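Local coordinates for protein fatty acid synthase 1, isoform A (Drosophila melanogaster, PDB 6FN6) that probably builds long-chain saturated fatty acids from acetyl-CoA and malonyl-CoA with NADPH, this piece being its dehydratase–enoylreductase–ketoreductase modifying region, at residues L261-V267 against T552-L558; L287-I291 against L323-I327; V293-N297 against D539-N543. All coordinates share one frame; numbering follows the deposited sequence.

Interaction 1: L261-V267 against T552-L558; sequences LERYQFV and TFRHLKL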
loop_
_atom_site.group_PDB
_atom_site.type_symbol
_atom_site.label_atom_id
_atom_site.label_comp_id
_atom_site.label_asym_id
_atom_site.label_seq_id
_atom_site.Cartn_x
_atom_site.Cartn_y
_atom_site.Cartn_z
ATOM N N LEU A 261 32.625 -20.302 -40.201
ATOM C CA LEU A 261 32.774 -20.226 -41.649
ATOM C C LEU A 261 34.135 -20.747 -42.087
ATOM O O LEU A 261 35.158 -20.430 -41.476
ATOM C CB LEU A 261 32.590 -18.788 -42.136
ATOM C CG LEU A 261 31.161 -18.240 -42.153
ATOM C CD1 LEU A 261 31.168 -16.786 -42.588
ATOM C CD2 LEU A 261 30.248 -19.060 -43.054
ATOM N N GLU A 262 34.137 -21.551 -43.145
ATOM C CA GLU A 262 35.378 -22.045 -43.730
ATOM C C GLU A 262 35.473 -21.609 -45.186
ATOM O O GLU A 262 34.558 -21.845 -45.974
ATOM C CB GLU A 262 35.459 -23.569 -43.623
ATOM C CG GLU A 262 35.348 -24.095 -42.199
ATOM C CD GLU A 262 35.502 -25.601 -42.116
ATOM O OE1 GLU A 262 35.875 -26.218 -43.135
ATOM O OE2 GLU A 262 35.253 -26.165 -41.032
ATOM N N ARG A 263 36.588 -20.978 -45.537
ATOM C CA ARG A 263 36.789 -20.474 -46.887
ATOM C C ARG A 263 37.465 -21.519 -47.770
ATOM O O ARG A 263 38.373 -22.226 -47.333
ATOM C CB ARG A 263 37.621 -19.190 -46.858
ATOM C CG ARG A 263 39.079 -19.407 -46.505
ATOM C CD ARG A 263 39.831 -18.094 -46.404
ATOM N NE ARG A 263 41.097 -18.258 -45.694
ATOM C CZ ARG A 263 42.250 -18.589 -46.267
ATOM N NH1 ARG A 263 42.320 -18.798 -47.575
ATOM N NH2 ARG A 263 43.339 -18.712 -45.522
ATOM N N TYR A 264 37.001 -21.620 -49.011
ATOM C CA TYR A 264 37.615 -22.508 -49.986
ATOM C C TYR A 264 38.767 -21.802 -50.688
ATOM O O TYR A 264 38.726 -20.590 -50.889
ATOM C CB TYR A 264 36.581 -22.978 -51.011
ATOM C CG TYR A 264 35.722 -24.114 -50.515
ATOM C CD1 TYR A 264 34.572 -23.864 -49.782
ATOM C CD2 TYR A 264 36.058 -25.432 -50.775
ATOM C CE1 TYR A 264 33.778 -24.894 -49.325
ATOM C CE2 TYR A 264 35.270 -26.471 -50.319
ATOM C CZ TYR A 264 34.132 -26.195 -49.593
ATOM O OH TYR A 264 33.341 -27.220 -49.134
ATOM N N GLN A 265 39.807 -22.559 -51.025
ATOM C CA GLN A 265 40.910 -22.036 -51.824
ATOM C C GLN A 265 41.665 -23.170 -52.509
ATOM O O GLN A 265 41.582 -24.326 -52.095
ATOM C CB GLN A 265 41.877 -21.215 -50.965
ATOM C CG GLN A 265 42.521 -21.977 -49.817
ATOM C CD GLN A 265 43.709 -21.236 -49.228
ATOM O OE1 GLN A 265 43.620 -20.649 -48.152
ATOM N NE2 GLN A 265 44.831 -21.261 -49.940
ATOM N N PHE A 266 42.407 -22.825 -53.555
ATOM C CA PHE A 266 43.210 -23.797 -54.281
ATOM C C PHE A 266 44.514 -24.079 -53.545
ATOM O O PHE A 266 45.280 -23.163 -53.244
ATOM C CB PHE A 266 43.506 -23.300 -55.696
ATOM C CG PHE A 266 44.401 -24.215 -56.482
ATOM C CD1 PHE A 266 43.901 -25.376 -57.047
ATOM C CD2 PHE A 266 45.741 -23.915 -56.653
ATOM C CE1 PHE A 266 44.720 -26.220 -57.768
ATOM C CE2 PHE A 266 46.567 -24.754 -57.371
ATOM C CZ PHE A 266 46.056 -25.909 -57.930
ATOM N N VAL A 267 44.750 -25.353 -53.245
ATOM C CA VAL A 267 45.973 -25.782 -52.584
ATOM C C VAL A 267 46.757 -26.685 -53.529
ATOM O O VAL A 267 46.304 -27.787 -53.847
ATOM C CB VAL A 267 45.674 -26.508 -51.259
ATOM C CG1 VAL A 267 46.968 -26.946 -50.578
ATOM C CG2 VAL A 267 44.859 -25.622 -50.336
ATOM N N THR A 552 43.900 -29.184 -55.386
ATOM C CA THR A 552 42.508 -29.394 -55.018
ATOM C C THR A 552 41.954 -28.139 -54.360
ATOM O O THR A 552 42.710 -27.232 -54.003
ATOM C CB THR A 552 42.352 -30.573 -54.043
ATOM O OG1 THR A 552 43.058 -30.286 -52.830
ATOM C CG2 THR A 552 42.905 -31.848 -54.650
ATOM N N PHE A 553 40.635 -28.082 -54.218
ATOM C CA PHE A 553 39.994 -27.015 -53.458
ATOM C C PHE A 553 39.683 -27.508 -52.053
ATOM O O PHE A 553 38.866 -28.408 -51.868
ATOM C CB PHE A 553 38.723 -26.536 -54.153
ATOM C CG PHE A 553 38.982 -25.608 -55.298
ATOM C CD1 PHE A 553 39.334 -24.292 -55.069
ATOM C CD2 PHE A 553 38.879 -26.053 -56.605
ATOM C CE1 PHE A 553 39.577 -23.431 -56.120
ATOM C CE2 PHE A 553 39.121 -25.198 -57.664
ATOM C CZ PHE A 553 39.472 -23.885 -57.419
ATOM N N ARG A 554 40.351 -26.920 -51.067
ATOM C CA ARG A 554 40.186 -27.330 -49.678
ATOM C C ARG A 554 39.583 -26.198 -48.844
ATOM O O ARG A 554 39.791 -25.019 -49.136
ATOM C CB ARG A 554 41.529 -27.764 -49.091
ATOM C CG ARG A 554 42.218 -28.884 -49.863
ATOM C CD ARG A 554 41.815 -30.269 -49.366
ATOM N NE ARG A 554 40.391 -30.558 -49.542
ATOM C CZ ARG A 554 39.867 -31.195 -50.588
ATOM N NH1 ARG A 554 40.636 -31.618 -51.586
ATOM N NH2 ARG A 554 38.559 -31.411 -50.639
ATOM N N HIS A 555 38.827 -26.563 -47.815
ATOM C CA HIS A 555 38.185 -25.580 -46.945
ATOM C C HIS A 555 38.956 -25.418 -45.639
ATOM O O HIS A 555 39.188 -26.389 -44.919
ATOM C CB HIS A 555 36.734 -25.976 -46.659
ATOM C CG HIS A 555 36.571 -27.385 -46.183
ATOM N ND1 HIS A 555 36.987 -27.804 -44.938
ATOM C CD2 HIS A 555 36.023 -28.468 -46.780
ATOM C CE1 HIS A 555 36.708 -29.087 -44.792
ATOM N NE2 HIS A 555 36.122 -29.513 -45.896
ATOM N N LEU A 556 39.358 -24.184 -45.349
ATOM C CA LEU A 556 40.163 -23.883 -44.169
ATOM C C LEU A 556 39.347 -23.175 -43.086
ATOM O O LEU A 556 38.543 -22.286 -43.375
ATOM C CB LEU A 556 41.362 -23.023 -44.563
ATOM C CG LEU A 556 42.615 -23.764 -45.042
ATOM C CD1 LEU A 556 42.289 -24.771 -46.133
ATOM C CD2 LEU A 556 43.650 -22.769 -45.539
ATOM N N LYS A 557 39.572 -23.575 -41.837
ATOM C CA LYS A 557 38.893 -22.978 -40.690
ATOM C C LYS A 557 39.360 -21.540 -40.474
ATOM O O LYS A 557 40.561 -21.276 -40.419
ATOM C CB LYS A 557 39.146 -23.796 -39.418
ATOM C CG LYS A 557 38.478 -25.167 -39.385
ATOM C CD LYS A 557 39.084 -26.040 -38.287
ATOM C CE LYS A 557 38.592 -27.483 -38.336
ATOM N NZ LYS A 557 38.807 -28.123 -39.661
ATOM N N LEU A 558 38.414 -20.613 -40.360
ATOM C CA LEU A 558 38.749 -19.204 -40.159
ATOM C C LEU A 558 39.047 -18.917 -38.682
ATOM O O LEU A 558 38.411 -19.477 -37.786
ATOM C CB LEU A 558 37.617 -18.308 -40.666
ATOM C CG LEU A 558 37.398 -18.343 -42.186
ATOM C CD1 LEU A 558 36.098 -17.656 -42.569
ATOM C CD2 LEU A 558 38.570 -17.713 -42.930
#
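Tyr264 and His555 face each other as a non-hydrogen-bonded pair of two antiparallel strands, their side chains running side by side off the same face of the sheet. CB of His555 sits over the middle of the Tyr264 ring, 3.9 Å from its centroid, a CH-pi contact. Beyond it the imidazole turns its edge toward that face, the planes 81° apart, in an offset edge-to-face stack. CG of His555, between backbone N and carbonyl carbon (chi1 51°), swings the imidazole out beside the phenol. With an alanine in place of Tyr264, the ring under His555 CB is gone; a gap would probably open toward Val497, and the imidazole would lose the face it leans on.

On the same face the extended chain of Glu262 also reaches the imidazole, its OE1 2.6 Å from His555 ND1. Lys557 lies alongside Glu262, pointing the same way, with CG 3.8 Å from OE2 of Glu262; this lysine is poorly ordered, and its amine is modelled in a salt bridge with Asp288. Farther along, the Phe553 ring leans toward the neighbouring strand and puts CE1 4.0 Å from CB of Phe266.

The opposite face carries Arg263, Gln265, Arg554 and Leu556. Leu556 CD2 lies over the Arg263 guanidinium, whereas Leu558 CD2 comes at its edge and meets Arg263 CD at 3.7 Å. Arg554, bent twice, turns its guanidinium to Gln292 and Glu296 instead.

Between the faces runs a regular antiparallel backbone ladder, for instance Val267 N to Thr552 O at 2.9 Å. Through it strand 257-268, lying between 549-557 and 1162-1168, adds to the Rossmann-type sheet of the pseudo-ketoreductase and borders the ketoreductase strands too.

Interaction 2: L287-I291 against L323-I327; sequences LDVAI and LLQII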
loop_
_atom_site.group_PDB
_atom_site.type_symbol
_atom_site.label_atom_id
_atom_site.label_comp_id
_atom_site.label_asym_id
_atom_site.label_seq_id
_atom_site.Cartn_x
_atom_site.Cartn_y
_atom_site.Cartn_z
ATOM N N LEU A 287 47.548 -30.421 -41.601
ATOM C CA LEU A 287 46.892 -31.653 -41.173
ATOM C C LEU A 287 45.437 -31.683 -41.626
ATOM O O LEU A 287 44.918 -32.731 -42.008
ATOM C CB LEU A 287 46.964 -31.809 -39.651
ATOM C CG LEU A 287 48.353 -32.035 -39.051
ATOM C CD1 LEU A 287 48.352 -31.708 -37.572
ATOM C CD2 LEU A 287 48.803 -33.468 -39.279
ATOM N N ASP A 288 44.779 -30.532 -41.566
ATOM C CA ASP A 288 43.390 -30.424 -41.990
ATOM C C ASP A 288 43.254 -30.735 -43.478
ATOM O O ASP A 288 42.326 -31.426 -43.895
ATOM C CB ASP A 288 42.847 -29.030 -41.687
ATOM C CG ASP A 288 41.333 -28.993 -41.640
ATOM O OD1 ASP A 288 40.689 -29.782 -42.362
ATOM O OD2 ASP A 288 40.786 -28.178 -40.869
ATOM N N VAL A 289 44.183 -30.220 -44.274
ATOM C CA VAL A 289 44.168 -30.464 -45.709
ATOM C C VAL A 289 44.407 -31.945 -45.976
ATOM O O VAL A 289 43.769 -32.540 -46.843
ATOM C CB VAL A 289 45.217 -29.600 -46.435
ATOM C CG1 VAL A 289 45.345 -30.026 -47.893
ATOM C CG2 VAL A 289 44.856 -28.131 -46.343
ATOM N N ALA A 290 45.329 -32.537 -45.224
ATOM C CA ALA A 290 45.706 -33.928 -45.436
ATOM C C ALA A 290 44.520 -34.860 -45.228
ATOM O O ALA A 290 44.234 -35.711 -46.069
ATOM C CB ALA A 290 46.844 -34.310 -44.507
ATOM N N ILE A 291 43.832 -34.698 -44.104
ATOM C CA ILE A 291 42.694 -35.549 -43.777
ATOM C C ILE A 291 41.588 -35.343 -44.807
ATOM O O ILE A 291 40.892 -36.286 -45.183
ATOM C CB ILE A 291 42.191 -35.275 -42.347
ATOM C CG1 ILE A 291 43.249 -35.685 -41.317
ATOM C CG2 ILE A 291 40.871 -35.999 -42.080
ATOM C CD1 ILE A 291 43.552 -37.173 -41.273
ATOM N N LEU A 323 43.312 -34.903 -35.191
ATOM C CA LEU A 323 42.939 -35.708 -36.346
ATOM C C LEU A 323 41.522 -36.246 -36.190
ATOM O O LEU A 323 40.694 -36.095 -37.085
ATOM C CB LEU A 323 43.921 -36.862 -36.546
ATOM C CG LEU A 323 45.390 -36.486 -36.757
ATOM C CD1 LEU A 323 46.218 -37.737 -36.998
ATOM C CD2 LEU A 323 45.554 -35.501 -37.909
ATOM N N LEU A 324 41.245 -36.871 -35.051
ATOM C CA LEU A 324 39.916 -37.410 -34.797
ATOM C C LEU A 324 38.879 -36.291 -34.824
ATOM O O LEU A 324 37.736 -36.497 -35.230
ATOM C CB LEU A 324 39.877 -38.138 -33.453
ATOM C CG LEU A 324 38.529 -38.748 -33.056
ATOM C CD1 LEU A 324 38.032 -39.737 -34.106
ATOM C CD2 LEU A 324 38.626 -39.419 -31.692
ATOM N N GLN A 325 39.290 -35.105 -34.393
ATOM C CA GLN A 325 38.396 -33.955 -34.362
ATOM C C GLN A 325 38.038 -33.508 -35.779
ATOM O O GLN A 325 36.902 -33.116 -36.047
ATOM C CB GLN A 325 39.036 -32.807 -33.581
ATOM C CG GLN A 325 38.052 -31.735 -33.156
ATOM C CD GLN A 325 38.701 -30.646 -32.328
ATOM O OE1 GLN A 325 39.587 -30.912 -31.513
ATOM N NE2 GLN A 325 38.265 -29.409 -32.534
ATOM N N ILE A 326 39.012 -33.568 -36.683
ATOM C CA ILE A 326 38.785 -33.210 -38.079
ATOM C C ILE A 326 37.852 -34.233 -38.717
ATOM O O ILE A 326 36.927 -33.876 -39.448
ATOM C CB ILE A 326 40.112 -33.115 -38.853
ATOM C CG1 ILE A 326 41.008 -32.031 -38.258
ATOM C CG2 ILE A 326 39.854 -32.802 -40.319
ATOM C CD1 ILE A 326 42.469 -32.172 -38.637
ATOM N N ILE A 327 38.103 -35.508 -38.439
ATOM C CA ILE A 327 37.303 -36.588 -38.996
ATOM C C ILE A 327 35.864 -36.450 -38.512
ATOM O O ILE A 327 34.935 -36.341 -39.316
ATOM C CB ILE A 327 37.886 -37.965 -38.622
ATOM C CG1 ILE A 327 39.289 -38.122 -39.213
ATOM C CG2 ILE A 327 36.974 -39.089 -39.113
ATOM C CD1 ILE A 327 40.055 -39.319 -38.687
#
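Ile291 faces Leu323, Ile326 and Ile327 across two helices whose short axes approach to 10.0 Å at an angle of 52°. The apolar contacts come first, and Ile291 is in most of them. Its CG1, anti to the carbonyl carbon at a chi1 of -66°, carries one branch toward Leu323, with CG1 4.1 Å from Leu323 CD2. Ile291 CG2, anti to the backbone N, meets two residues: Ile326 CG2 at 3.8 Å, crossing at a slant, and Ile327 CG1 at 3.9 Å, crossing at about a right angle. Leu323 CD2 is shared, for it also touches Leu287 CD2 at 4.1 Å, those two leucines again lying across one another.

These methyl groups fill the seam between helix 279-296 and helix 320-329, beside strand 374-380, where Phe376 touches Ile291, Leu323 and Ile327. Helix 320-329 itself is the crossover between the parallel neighbours 303-309 and 334-341, and the strand order of this sheet, with its one reversed strand 438-445, is consistent with the class I methyltransferase fold that animal fatty acid synthases keep as a pseudo-methyltransferase domain.

The second kind of contact sets a charged residue against a hydrocarbon. Ile326 rests on Asp288 by two methyls: CG2 stands 3.7 Å from Asp288 OD1, and CD1 comes 3.9 Å from the CA of Asp288. The carboxylate gets its polar partners elsewhere, OD1 from the amide of Gln292 and OD2 from a salt bridge to the poorly ordered Lys557. Ile326 therefore covers one flank of a buried carboxylate that already has its mates.

Within each helix the usual backbone bonds run on, Ile291 N to Leu287 O and Ile327 N to Leu323 O.

Interaction 3: V293-N297 against D539-N543; sequences VIIEN and DLISN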
loop_
_atom_site.group_PDB
_atom_site.type_symbol
_atom_site.label_atom_id
_atom_site.label_comp_id
_atom_site.label_asym_id
_atom_site.label_seq_id
_atom_site.Cartn_x
_atom_site.Cartn_y
_atom_site.Cartn_z
ATOM N N VAL A 293 41.906 -34.663 -47.992
ATOM C CA VAL A 293 42.252 -35.403 -49.199
ATOM C C VAL A 293 41.957 -36.888 -49.001
ATOM O O VAL A 293 41.478 -37.560 -49.915
ATOM C CB VAL A 293 43.725 -35.172 -49.585
ATOM C CG1 VAL A 293 44.131 -36.069 -50.760
ATOM C CG2 VAL A 293 43.958 -33.707 -49.924
ATOM N N ILE A 294 42.251 -37.395 -47.807
ATOM C CA ILE A 294 42.032 -38.803 -47.497
ATOM C C ILE A 294 40.539 -39.114 -47.519
ATOM O O ILE A 294 40.114 -40.099 -48.120
ATOM C CB ILE A 294 42.654 -39.174 -46.137
ATOM C CG1 ILE A 294 44.167 -38.970 -46.175
ATOM C CG2 ILE A 294 42.332 -40.617 -45.767
ATOM C CD1 ILE A 294 44.824 -38.993 -44.814
ATOM N N ILE A 295 39.747 -38.279 -46.857
ATOM C CA ILE A 295 38.301 -38.460 -46.830
ATOM C C ILE A 295 37.780 -38.414 -48.260
ATOM O O ILE A 295 36.972 -39.249 -48.669
ATOM C CB ILE A 295 37.613 -37.395 -45.936
ATOM C CG1 ILE A 295 37.996 -37.609 -44.471
ATOM C CG2 ILE A 295 36.092 -37.443 -46.095
ATOM C CD1 ILE A 295 37.590 -36.478 -43.546
ATOM N N GLU A 296 38.253 -37.429 -49.013
ATOM C CA GLU A 296 37.844 -37.241 -50.400
ATOM C C GLU A 296 38.117 -38.489 -51.240
ATOM O O GLU A 296 37.403 -38.760 -52.203
ATOM C CB GLU A 296 38.567 -36.027 -50.992
ATOM C CG GLU A 296 37.971 -35.500 -52.288
ATOM C CD GLU A 296 38.525 -34.135 -52.668
ATOM O OE1 GLU A 296 37.721 -33.196 -52.867
ATOM O OE2 GLU A 296 39.764 -34.004 -52.787
ATOM N N ASN A 297 39.148 -39.244 -50.868
ATOM C CA ASN A 297 39.574 -40.404 -51.646
ATOM C C ASN A 297 39.408 -41.718 -50.885
ATOM O O ASN A 297 40.236 -42.620 -51.004
ATOM C CB ASN A 297 41.035 -40.240 -52.074
ATOM C CG ASN A 297 41.212 -39.182 -53.144
ATOM O OD1 ASN A 297 40.953 -39.428 -54.322
ATOM N ND2 ASN A 297 41.648 -37.993 -52.737
ATOM N N ASP A 539 45.718 -41.308 -58.564
ATOM C CA ASP A 539 44.370 -41.851 -58.474
ATOM C C ASP A 539 43.510 -41.033 -57.505
ATOM O O ASP A 539 42.703 -41.584 -56.751
ATOM C CB ASP A 539 44.414 -43.319 -58.044
ATOM C CG ASP A 539 43.148 -44.070 -58.409
ATOM O OD1 ASP A 539 42.533 -43.735 -59.443
ATOM O OD2 ASP A 539 42.771 -44.998 -57.661
ATOM N N LEU A 540 43.694 -39.716 -57.535
ATOM C CA LEU A 540 42.856 -38.798 -56.769
ATOM C C LEU A 540 41.570 -38.528 -57.540
ATOM O O LEU A 540 41.596 -38.394 -58.762
ATOM C CB LEU A 540 43.593 -37.487 -56.498
ATOM C CG LEU A 540 44.961 -37.587 -55.815
ATOM C CD1 LEU A 540 45.568 -36.203 -55.662
ATOM C CD2 LEU A 540 44.858 -38.282 -54.461
ATOM N N ILE A 541 40.444 -38.445 -56.837
ATOM C CA ILE A 541 39.168 -38.239 -57.514
ATOM C C ILE A 541 39.051 -36.792 -57.978
ATOM O O ILE A 541 38.341 -36.501 -58.941
ATOM C CB ILE A 541 37.974 -38.635 -56.619
ATOM C CG1 ILE A 541 37.873 -37.742 -55.381
ATOM C CG2 ILE A 541 38.093 -40.090 -56.193
ATOM C CD1 ILE A 541 36.513 -37.813 -54.714
ATOM N N SER A 542 39.752 -35.890 -57.296
ATOM C CA SER A 542 39.731 -34.475 -57.651
ATOM C C SER A 542 41.106 -33.980 -58.097
ATOM O O SER A 542 42.065 -34.008 -57.328
ATOM C CB SER A 542 39.238 -33.644 -56.466
ATOM O OG SER A 542 39.225 -32.266 -56.790
ATOM N N ASN A 543 41.181 -33.518 -59.342
ATOM C CA ASN A 543 42.426 -33.011 -59.917
ATOM C C ASN A 543 42.198 -31.668 -60.601
ATOM O O ASN A 543 41.542 -31.595 -61.638
ATOM C CB ASN A 543 43.003 -34.013 -60.921
ATOM C CG ASN A 543 43.235 -35.377 -60.313
ATOM O OD1 ASN A 543 44.304 -35.653 -59.765
ATOM N ND2 ASN A 543 42.229 -36.243 -60.402
HETATM O O HOH W 1 41.497 -35.435 -54.789
#
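Asn297, just past the end of helix 279-296, meets Leu540 and Ile541 with its amide. From CB, a chi1 of -72° puts CG anti to the carbonyl carbon, and from there the amide swings toward 539-543. CG of Asn297 is 4.0 Å from Leu540 CD2, the methyl that also lies against the amide nitrogen. OD1 goes farther and takes the backbone N-H of Ile541, at 2.7 Å from Ile541 N, with the donor in the carbonyl plane; the CG2 methyl of Ile541 is close by this same oxygen.

ND2 works the other way. It bends back to its own helix and donates to Val293 O at 2.9 Å, so ND2 ties back to a carbonyl of the last helical turn while OD1 holds the next segment. A water accepts from it as well, the water O lying 3.3 Å from Asn297 ND2, and the two ND2 bonds with the OD1 bond fix the amide's rotation.

The water carries the link onward. It donates to Ser542 O at 3.0 Å and to OE2 of Glu296, so it bridges Glu296 and Asn297 to the Ser542 carbonyl. Glu296 OE2 is held as well by a salt bridge to Arg554, and it passes 3.7 Å from Ser542 CB. The stem of Glu296 meets Ile541 too, its CG 3.8 Å from Ile541 CG1.

Around this spot the end of helix 279-296 rests on strands 402-409 and 438-445, through Ile294, Val293 and Asn297. From the other segment, Ile541 and Ser542 pack on Met500 of helix 496-504, and Ile541 pairs its backbone with Leu514 of strand 512-517, leading the chain into strand 542-546 of the pseudo-ketoreductase sheet.

From the N terminus, strand 257-268 comes first, and its partner in interaction 1 arrives only at 552-558, so that contact closes the widest loop. Helix 279-296 follows and enters both other interactions. Interaction 2 closes a short loop when 287-291 meets 323-327, within the methyltransferase-like part. Interaction 3 waits much longer: 293-297 finds 539-543 after that part has ended and most of the pseudo-ketoreductase has been built. Interactions 2 and 3 therefore cross along the chain, and both fall within the loop of interaction 1. Interactions 1 and 3 tie the early strand and the helix end to the late hairpin 542-546 and 549-557, while interaction 2 holds that helix to 320-329 in the methyltransferase-like part.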